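Local coordinates for protein 6-phosphogluconate dehydrogenase (Pseudomonas syringae, PDB 5U5G) that probably reduces 2-oxopropylphosphonic acid with a nicotinamide cofactor late in the biosynthesis of fosfomycin, and binds NADP+ together with that ketone, at residues 219-224 / 281-286; 59-64 / 150-155. All blocks are in the same frame, centred on the assembly; numbering follows the deposited sequence.

Contact 1: residues 219-224 / 281-286; sequences DVALGY and QYFSVL
Ala221 meets Phe283 at the edge of its ring: the carbonyl oxygen Ala221 O lies near the ring plane, 3.7 Å from Phe283 CE2, where it faces the weakly positive C-H rim. The methyl group is more distant, with Ala221 CB 4.5 Å from Phe283 CE2. So short a side chain suits a place between helices, and it also packs on Ile191 of helix 168-196.

One turn on, Tyr224 supplies most of this helix's surface in the contact. Its CG stands anti to the backbone N (chi1 -170°), which carries the ring across to helix 282-287. There it runs almost parallel to the Phe283 ring, the planes 8° apart, yet neither lies over the other's face. The two meet rim to rim, Tyr224 CD2 standing 3.5 Å from Phe283 CD2. This is helix-to-helix packing in the all-helical C-terminal part of a 3-hydroxyisobutyrate dehydrogenase-like fold, where Phe283 also rests on Ile188 and Ser192 of helix 168-196.

A phenol suits the site because its far end reaches a polar group. Gln281 NE2 donates to Tyr224 OH over 2.7 Å (N-H...O angle 155°), with the hydroxyl oxygen lying in the amide plane. The glutamine chain bends at chi2 to bring its amide there. Ser284 OG donates to Gln281 OE1 from above the carbonyl plane, an unusually short approach, so the amide appears to be held at both ends.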
ATOM      1  N   ASP A 219      -6.722   2.757   1.041  1.00 20.13           N
ATOM      2  CA  ASP A 219      -8.149   2.469   1.197  1.00 22.05           C
ATOM      3  C   ASP A 219      -8.708   3.128   2.452  1.00 23.47           C
ATOM      4  O   ASP A 219      -9.776   3.750   2.418  1.00 22.46           O
ATOM      5  CB  ASP A 219      -8.391   0.958   1.243  1.00 17.86           C
ATOM      6  CG  ASP A 219      -8.108   0.276  -0.091  1.00 27.61           C
ATOM      7  OD1 ASP A 219      -7.974   0.977  -1.124  1.00 26.48           O
ATOM      8  OD2 ASP A 219      -8.012  -0.968  -0.101  1.00 29.26           O
ATOM      9  N   VAL A 220      -7.991   3.006   3.576  1.00 19.90           N
ATOM     10  CA  VAL A 220      -8.441   3.637   4.815  1.00 23.09           C
ATOM     11  C   VAL A 220      -8.594   5.141   4.615  1.00 21.76           C
ATOM     12  O   VAL A 220      -9.612   5.733   4.984  1.00 22.09           O
ATOM     13  CB  VAL A 220      -7.471   3.320   5.967  1.00 23.67           C
ATOM     14  CG1 VAL A 220      -7.835   4.146   7.198  1.00 21.13           C
ATOM     15  CG2 VAL A 220      -7.508   1.833   6.290  1.00 19.60           C
ATOM     16  N   ALA A 221      -7.579   5.777   4.022  1.00 19.28           N
ATOM     17  CA  ALA A 221      -7.590   7.224   3.870  1.00 21.29           C
ATOM     18  C   ALA A 221      -8.699   7.672   2.923  1.00 23.60           C
ATOM     19  O   ALA A 221      -9.366   8.685   3.170  1.00 20.19           O
ATOM     20  CB  ALA A 221      -6.228   7.700   3.370  1.00 18.76           C
ATOM     21  N   LEU A 222      -8.909   6.917   1.838  1.00 21.74           N
ATOM     22  CA  LEU A 222      -9.995   7.215   0.904  1.00 24.39           C
ATOM     23  C   LEU A 222     -11.358   7.004   1.549  1.00 23.90           C
ATOM     24  O   LEU A 222     -12.268   7.817   1.365  1.00 20.97           O
ATOM     25  CB  LEU A 222      -9.887   6.337  -0.335  1.00 20.97           C
ATOM     26  CG  LEU A 222      -8.735   6.614  -1.290  1.00 22.61           C
ATOM     27  CD1 LEU A 222      -8.596   5.398  -2.196  1.00 21.49           C
ATOM     28  CD2 LEU A 222      -9.036   7.858  -2.080  1.00 17.13           C
ATOM     29  N   GLY A 223     -11.529   5.893   2.269  1.00 23.25           N
ATOM     30  CA  GLY A 223     -12.777   5.686   2.987  1.00 25.35           C
ATOM     31  C   GLY A 223     -13.078   6.824   3.942  1.00 26.69           C
ATOM     32  O   GLY A 223     -14.232   7.251   4.075  1.00 25.67           O
ATOM     33  N   TYR A 224     -12.037   7.342   4.604  1.00 24.78           N
ATOM     34  CA  TYR A 224     -12.197   8.471   5.516  1.00 20.52           C
ATOM     35  C   TYR A 224     -12.635   9.720   4.769  1.00 27.50           C
ATOM     36  O   TYR A 224     -13.526  10.452   5.227  1.00 23.60           O
ATOM     37  CB  TYR A 224     -10.887   8.737   6.260  1.00 22.76           C
ATOM     38  CG  TYR A 224     -10.991   9.743   7.404  1.00 20.72           C
ATOM     39  CD1 TYR A 224     -11.478   9.358   8.654  1.00 24.71           C
ATOM     40  CD2 TYR A 224     -10.564  11.059   7.249  1.00 20.17           C
ATOM     41  CE1 TYR A 224     -11.565  10.278   9.727  1.00 24.50           C
ATOM     42  CE2 TYR A 224     -10.630  11.977   8.304  1.00 24.69           C
ATOM     43  CZ  TYR A 224     -11.137  11.578   9.537  1.00 25.26           C
ATOM     44  OH  TYR A 224     -11.212  12.477  10.581  1.00 26.99           O
ATOM     45  N   GLN A 281      -6.824  12.058  11.251  1.00 26.11           N
ATOM     46  CA  GLN A 281      -6.882  13.504  11.476  1.00 23.56           C
ATOM     47  C   GLN A 281      -5.632  14.238  10.994  1.00 23.00           C
ATOM     48  O   GLN A 281      -5.598  15.475  11.043  1.00 23.06           O
ATOM     49  CB  GLN A 281      -7.146  13.787  12.957  1.00 22.91           C
ATOM     50  CG  GLN A 281      -8.647  13.873  13.278  1.00 23.57           C
ATOM     51  CD  GLN A 281      -9.311  15.032  12.546  1.00 27.52           C
ATOM     52  OE1 GLN A 281      -9.041  16.191  12.847  1.00 31.23           O
ATOM     53  NE2 GLN A 281     -10.163  14.728  11.574  1.00 31.96           N
ATOM     54  N   TYR A 282      -4.610  13.517  10.524  1.00 20.33           N
ATOM     55  CA  TYR A 282      -3.561  14.165   9.745  1.00 20.91           C
ATOM     56  C   TYR A 282      -4.152  15.029   8.629  1.00 22.97           C
ATOM     57  O   TYR A 282      -3.569  16.057   8.276  1.00 22.44           O
ATOM     58  CB  TYR A 282      -2.616  13.112   9.157  1.00 21.61           C
ATOM     59  CG  TYR A 282      -1.370  13.675   8.469  1.00 21.73           C
ATOM     60  CD1 TYR A 282      -0.701  14.778   8.985  1.00 20.17           C
ATOM     61  CD2 TYR A 282      -0.843  13.064   7.335  1.00 19.94           C
ATOM     62  CE1 TYR A 282       0.457  15.274   8.372  1.00 22.73           C
ATOM     63  CE2 TYR A 282       0.311  13.551   6.714  1.00 18.69           C
ATOM     64  CZ  TYR A 282       0.957  14.644   7.239  1.00 23.71           C
ATOM     65  OH  TYR A 282       2.094  15.115   6.613  1.00 23.37           O
ATOM     66  N   PHE A 283      -5.296  14.616   8.060  1.00 22.83           N
ATOM     67  CA  PHE A 283      -6.002  15.419   7.058  1.00 25.10           C
ATOM     68  C   PHE A 283      -6.190  16.850   7.535  1.00 28.69           C
ATOM     69  O   PHE A 283      -5.850  17.803   6.832  1.00 27.78           O
ATOM     70  CB  PHE A 283      -7.380  14.813   6.745  1.00 24.28           C
ATOM     71  CG  PHE A 283      -7.399  13.892   5.556  1.00 26.37           C
ATOM     72  CD1 PHE A 283      -7.073  14.359   4.285  1.00 25.24           C
ATOM     73  CD2 PHE A 283      -7.774  12.561   5.706  1.00 21.30           C
ATOM     74  CE1 PHE A 283      -7.102  13.495   3.188  1.00 23.03           C
ATOM     75  CE2 PHE A 283      -7.821  11.703   4.626  1.00 21.32           C
ATOM     76  CZ  PHE A 283      -7.480  12.168   3.363  1.00 22.76           C
ATOM     77  N   SER A 284      -6.733  17.021   8.739  1.00 26.94           N
ATOM     78  CA  SER A 284      -7.021  18.374   9.195  1.00 28.51           C
ATOM     79  C   SER A 284      -5.762  19.098   9.644  1.00 31.01           C
ATOM     80  O   SER A 284      -5.647  20.309   9.435  1.00 33.56           O
ATOM     81  CB  SER A 284      -8.065  18.341  10.315  1.00 28.50           C
ATOM     82  OG  SER A 284      -7.558  17.659  11.447  1.00 33.30           O
ATOM     83  N   VAL A 285      -4.801  18.385  10.236  1.00 28.42           N
ATOM     84  CA  VAL A 285      -3.535  19.016  10.609  1.00 28.10           C
ATOM     85  C   VAL A 285      -2.810  19.502   9.368  1.00 35.82           C
ATOM     86  O   VAL A 285      -2.256  20.609   9.342  1.00 39.40           O
ATOM     87  CB  VAL A 285      -2.663  18.039  11.419  1.00 31.34           C
ATOM     88  CG1 VAL A 285      -1.248  18.577  11.550  1.00 33.57           C
ATOM     89  CG2 VAL A 285      -3.276  17.790  12.790  1.00 32.03           C
ATOM     90  N   LEU A 286      -2.821  18.689   8.314  1.00 34.01           N
ATOM     91  CA  LEU A 286      -2.155  19.063   7.073  1.00 39.14           C
ATOM     92  C   LEU A 286      -2.604  20.440   6.601  1.00 39.61           C
ATOM     93  O   LEU A 286      -1.775  21.310   6.315  1.00 40.57           O
ATOM     94  CB  LEU A 286      -2.433  17.999   6.012  1.00 35.43           C
ATOM     95  CG  LEU A 286      -1.399  17.731   4.932  1.00 31.96           C
ATOM     96  CD1 LEU A 286       0.017  17.907   5.442  1.00 29.90           C
ATOM     97  CD2 LEU A 286      -1.628  16.317   4.454  1.00 29.28           C
TER

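Contact 2: residues 59-64 / 150-155; sequences ARVLFV and RPLLEV
Leu152 lies against two neighbouring bumps on one face of strand 61-64, Val61 and Phe63, whose side chains point the same way because they are two residues apart. Its methyl Leu152 CD2 reaches Val61 CG1 at 4.1 Å, while its CB faces the far end of the aromatic ring, 4.1 Å from Phe63 CZ. The leucine thus spans the dip between the slender valine and the long phenylalanine, its branch on the valine and its stem on the ring.

Phe63 projects rim first. Its CG is anti to the carbonyl carbon (chi1 -65°), and the CE1-CZ end of the ring abuts the mouth of the hollow between Leu152 and Leu153. On the other side of that hollow Phe63 CE1 lies 4.1 Å from Leu153 CD2. Both leucines therefore approach the edge of the ring, near its plane, rather than its face. Leu153 gets there with its tip, since its CB does not aim straight at the strand.

The layout is that of a Rossmann-type nucleotide-binding domain: strand 61-64 runs between parallel strands 5-8 and 92-95, and helix 143-156 packs on the sheet with its axis 11.4 Å from the strand's and turned by 46°. Phe63 from the strand and the two leucines from the helix together fill that gap, and Val94 of the next strand touches both Phe63 and Leu153. A beta-branched valine suits the extended backbone at position 61; its CG1, anti to the backbone N, is the branch that meets the helix.

Helix 143-156 is irregular here: Pro151 has no N-H to give, and the N-H groups of Leu152 and Val155 also make no bond to the turn before.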
ATOM      1  N   ALA A  59     -13.575 -20.009  32.309  1.00 26.10           N
ATOM      2  CA  ALA A  59     -12.959 -20.190  31.002  1.00 28.72           C
ATOM      3  C   ALA A  59     -11.516 -20.639  31.147  1.00 27.13           C
ATOM      4  O   ALA A  59     -10.755 -20.073  31.942  1.00 28.37           O
ATOM      5  CB  ALA A  59     -13.053 -18.899  30.179  1.00 24.98           C
ATOM      6  N   ARG A  60     -11.150 -21.672  30.391  1.00 29.79           N
ATOM      7  CA  ARG A  60      -9.793 -22.190  30.374  1.00 29.82           C
ATOM      8  C   ARG A  60      -8.968 -21.614  29.227  1.00 26.13           C
ATOM      9  O   ARG A  60      -7.747 -21.814  29.204  1.00 24.11           O
ATOM     10  CB  ARG A  60      -9.816 -23.728  30.287  1.00 30.29           C
ATOM     11  CG  ARG A  60     -10.775 -24.391  31.296  1.00 32.64           C
ATOM     12  CD  ARG A  60     -10.115 -24.762  32.638  1.00 29.03           C
ATOM     13  NE  ARG A  60      -9.403 -23.662  33.291  1.00 33.15           N
ATOM     14  CZ  ARG A  60      -9.985 -22.701  34.005  1.00 29.87           C
ATOM     15  NH1 ARG A  60     -11.306 -22.695  34.171  1.00 27.99           N
ATOM     16  NH2 ARG A  60      -9.236 -21.752  34.564  1.00 26.96           N
ATOM     17  N   VAL A  61      -9.611 -20.938  28.271  1.00 27.69           N
ATOM     18  CA  VAL A  61      -8.945 -20.156  27.234  1.00 26.82           C
ATOM     19  C   VAL A  61      -9.490 -18.738  27.302  1.00 25.65           C
ATOM     20  O   VAL A  61     -10.713 -18.544  27.339  1.00 23.81           O
ATOM     21  CB  VAL A  61      -9.159 -20.733  25.824  1.00 27.84           C
ATOM     22  CG1 VAL A  61      -8.387 -19.893  24.800  1.00 25.71           C
ATOM     23  CG2 VAL A  61      -8.722 -22.186  25.754  1.00 28.21           C
ATOM     24  N   LEU A  62      -8.586 -17.752  27.340  1.00 25.60           N
ATOM     25  CA  LEU A  62      -8.953 -16.339  27.406  1.00 26.95           C
ATOM     26  C   LEU A  62      -8.250 -15.559  26.303  1.00 27.17           C
ATOM     27  O   LEU A  62      -7.097 -15.852  25.958  1.00 27.45           O
ATOM     28  CB  LEU A  62      -8.577 -15.691  28.749  1.00 23.30           C
ATOM     29  CG  LEU A  62      -8.802 -16.397  30.080  1.00 29.24           C
ATOM     30  CD1 LEU A  62      -8.345 -15.496  31.189  1.00 31.70           C
ATOM     31  CD2 LEU A  62     -10.261 -16.731  30.257  1.00 32.72           C
ATOM     32  N   PHE A  63      -8.943 -14.560  25.763  1.00 22.08           N
ATOM     33  CA  PHE A  63      -8.338 -13.575  24.879  1.00 22.93           C
ATOM     34  C   PHE A  63      -8.127 -12.268  25.635  1.00 23.56           C
ATOM     35  O   PHE A  63      -8.915 -11.907  26.517  1.00 22.16           O
ATOM     36  CB  PHE A  63      -9.209 -13.303  23.646  1.00 20.75           C
ATOM     37  CG  PHE A  63      -9.377 -14.488  22.730  1.00 23.31           C
ATOM     38  CD1 PHE A  63      -8.459 -14.737  21.716  1.00 22.79           C
ATOM     39  CD2 PHE A  63     -10.477 -15.330  22.862  1.00 23.80           C
ATOM     40  CE1 PHE A  63      -8.614 -15.821  20.861  1.00 22.96           C
ATOM     41  CE2 PHE A  63     -10.639 -16.425  22.020  1.00 27.15           C
ATOM     42  CZ  PHE A  63      -9.702 -16.669  21.014  1.00 24.84           C
ATOM     43  N   VAL A  64      -7.058 -11.564  25.276  1.00 18.31           N
ATOM     44  CA  VAL A  64      -6.726 -10.249  25.817  1.00 18.55           C
ATOM     45  C   VAL A  64      -6.566  -9.296  24.641  1.00 24.58           C
ATOM     46  O   VAL A  64      -5.837  -9.604  23.687  1.00 21.35           O
ATOM     47  CB  VAL A  64      -5.433 -10.279  26.660  1.00 21.40           C
ATOM     48  CG1 VAL A  64      -5.072  -8.872  27.167  1.00 18.96           C
ATOM     49  CG2 VAL A  64      -5.562 -11.254  27.813  1.00 20.62           C
ATOM     50  N   ARG A 150      -5.864 -22.694  17.544  1.00 31.16           N
ATOM     51  CA  ARG A 150      -5.980 -22.464  16.103  1.00 32.08           C
ATOM     52  C   ARG A 150      -7.416 -22.470  15.589  1.00 28.34           C
ATOM     53  O   ARG A 150      -7.781 -21.541  14.848  1.00 25.75           O
ATOM     54  CB  ARG A 150      -5.108 -23.502  15.379  1.00 34.66           C
ATOM     55  CG  ARG A 150      -4.468 -23.002  14.097  1.00 37.06           C
ATOM     56  CD  ARG A 150      -5.486 -22.854  13.003  1.00 40.35           C
ATOM     57  NE  ARG A 150      -4.947 -22.248  11.801  1.00 45.92           N
ATOM     58  CZ  ARG A 150      -5.555 -21.241  11.177  1.00 44.40           C
ATOM     59  NH1 ARG A 150      -6.711 -20.758  11.641  1.00 43.62           N
ATOM     60  NH2 ARG A 150      -5.036 -20.713  10.077  1.00 43.57           N
ATOM     61  N   PRO A 151      -8.278 -23.443  15.919  1.00 31.27           N
ATOM     62  CA  PRO A 151      -9.661 -23.377  15.420  1.00 31.35           C
ATOM     63  C   PRO A 151     -10.453 -22.197  15.960  1.00 27.74           C
ATOM     64  O   PRO A 151     -11.427 -21.793  15.322  1.00 31.55           O
ATOM     65  CB  PRO A 151     -10.266 -24.712  15.876  1.00 30.34           C
ATOM     66  CG  PRO A 151      -9.104 -25.600  16.096  1.00 31.10           C
ATOM     67  CD  PRO A 151      -8.047 -24.695  16.662  1.00 30.61           C
ATOM     68  N   LEU A 152     -10.075 -21.641  17.115  1.00 26.64           N
ATOM     69  CA  LEU A 152     -10.725 -20.429  17.612  1.00 27.70           C
ATOM     70  C   LEU A 152     -10.361 -19.212  16.762  1.00 26.14           C
ATOM     71  O   LEU A 152     -11.225 -18.373  16.466  1.00 24.27           O
ATOM     72  CB  LEU A 152     -10.328 -20.185  19.067  1.00 23.41           C
ATOM     73  CG  LEU A 152     -11.142 -20.765  20.231  1.00 35.75           C
ATOM     74  CD1 LEU A 152     -11.952 -21.975  19.828  1.00 32.56           C
ATOM     75  CD2 LEU A 152     -10.203 -21.117  21.368  1.00 27.32           C
ATOM     76  N   LEU A 153      -9.076 -19.074  16.403  1.00 25.29           N
ATOM     77  CA  LEU A 153      -8.652 -17.961  15.553  1.00 26.15           C
ATOM     78  C   LEU A 153      -9.363 -17.999  14.212  1.00 27.35           C
ATOM     79  O   LEU A 153      -9.660 -16.947  13.634  1.00 27.45           O
ATOM     80  CB  LEU A 153      -7.132 -17.996  15.340  1.00 22.29           C
ATOM     81  CG  LEU A 153      -6.262 -18.006  16.589  1.00 23.94           C
ATOM     82  CD1 LEU A 153      -4.799 -18.131  16.229  1.00 24.58           C
ATOM     83  CD2 LEU A 153      -6.515 -16.749  17.422  1.00 22.48           C
ATOM     84  N   GLU A 154      -9.629 -19.208  13.708  1.00 26.82           N
ATOM     85  CA  GLU A 154     -10.325 -19.382  12.440  1.00 31.60           C
ATOM     86  C   GLU A 154     -11.670 -18.670  12.432  1.00 32.30           C
ATOM     87  O   GLU A 154     -12.146 -18.250  11.372  1.00 28.47           O
ATOM     88  CB  GLU A 154     -10.515 -20.882  12.169  1.00 34.55           C
ATOM     89  CG  GLU A 154     -11.171 -21.199  10.833  1.00 42.98           C
ATOM     90  CD  GLU A 154     -10.366 -20.660   9.645  1.00 46.69           C
ATOM     91  OE1 GLU A 154     -10.980 -20.068   8.734  1.00 52.89           O
ATOM     92  OE2 GLU A 154      -9.137 -20.861   9.639  1.00 46.19           O
ATOM     93  N   VAL A 155     -12.299 -18.526  13.601  1.00 29.90           N
ATOM     94  CA  VAL A 155     -13.595 -17.856  13.649  1.00 26.73           C
ATOM     95  C   VAL A 155     -13.487 -16.406  13.194  1.00 26.59           C
ATOM     96  O   VAL A 155     -14.416 -15.876  12.577  1.00 28.77           O
ATOM     97  CB  VAL A 155     -14.191 -17.961  15.065  1.00 26.21           C
ATOM     98  CG1 VAL A 155     -15.503 -17.186  15.149  1.00 27.28           C
ATOM     99  CG2 VAL A 155     -14.388 -19.419  15.429  1.00 26.09           C
TER

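In the fold
The two contacts lie on opposite sides of the chain's centre, their own centres about 34 Å apart, and share no helix or strand. Contact 2 joins a helix to the sheet of the N-terminal cofactor-binding domain, and contact 1 joins two helices of the C-terminal helical domain. Both are partly buried, and neither is wholly core or wholly surface. Their chemistry differs accordingly: contact 2 is apolar throughout, leucines against a valine and an aromatic edge, whereas contact 1 adds a phenol-amide hydrogen bond to its paired aromatic rims. The second subunit touches other residues of both segments of contact 1, but neither segment of contact 2.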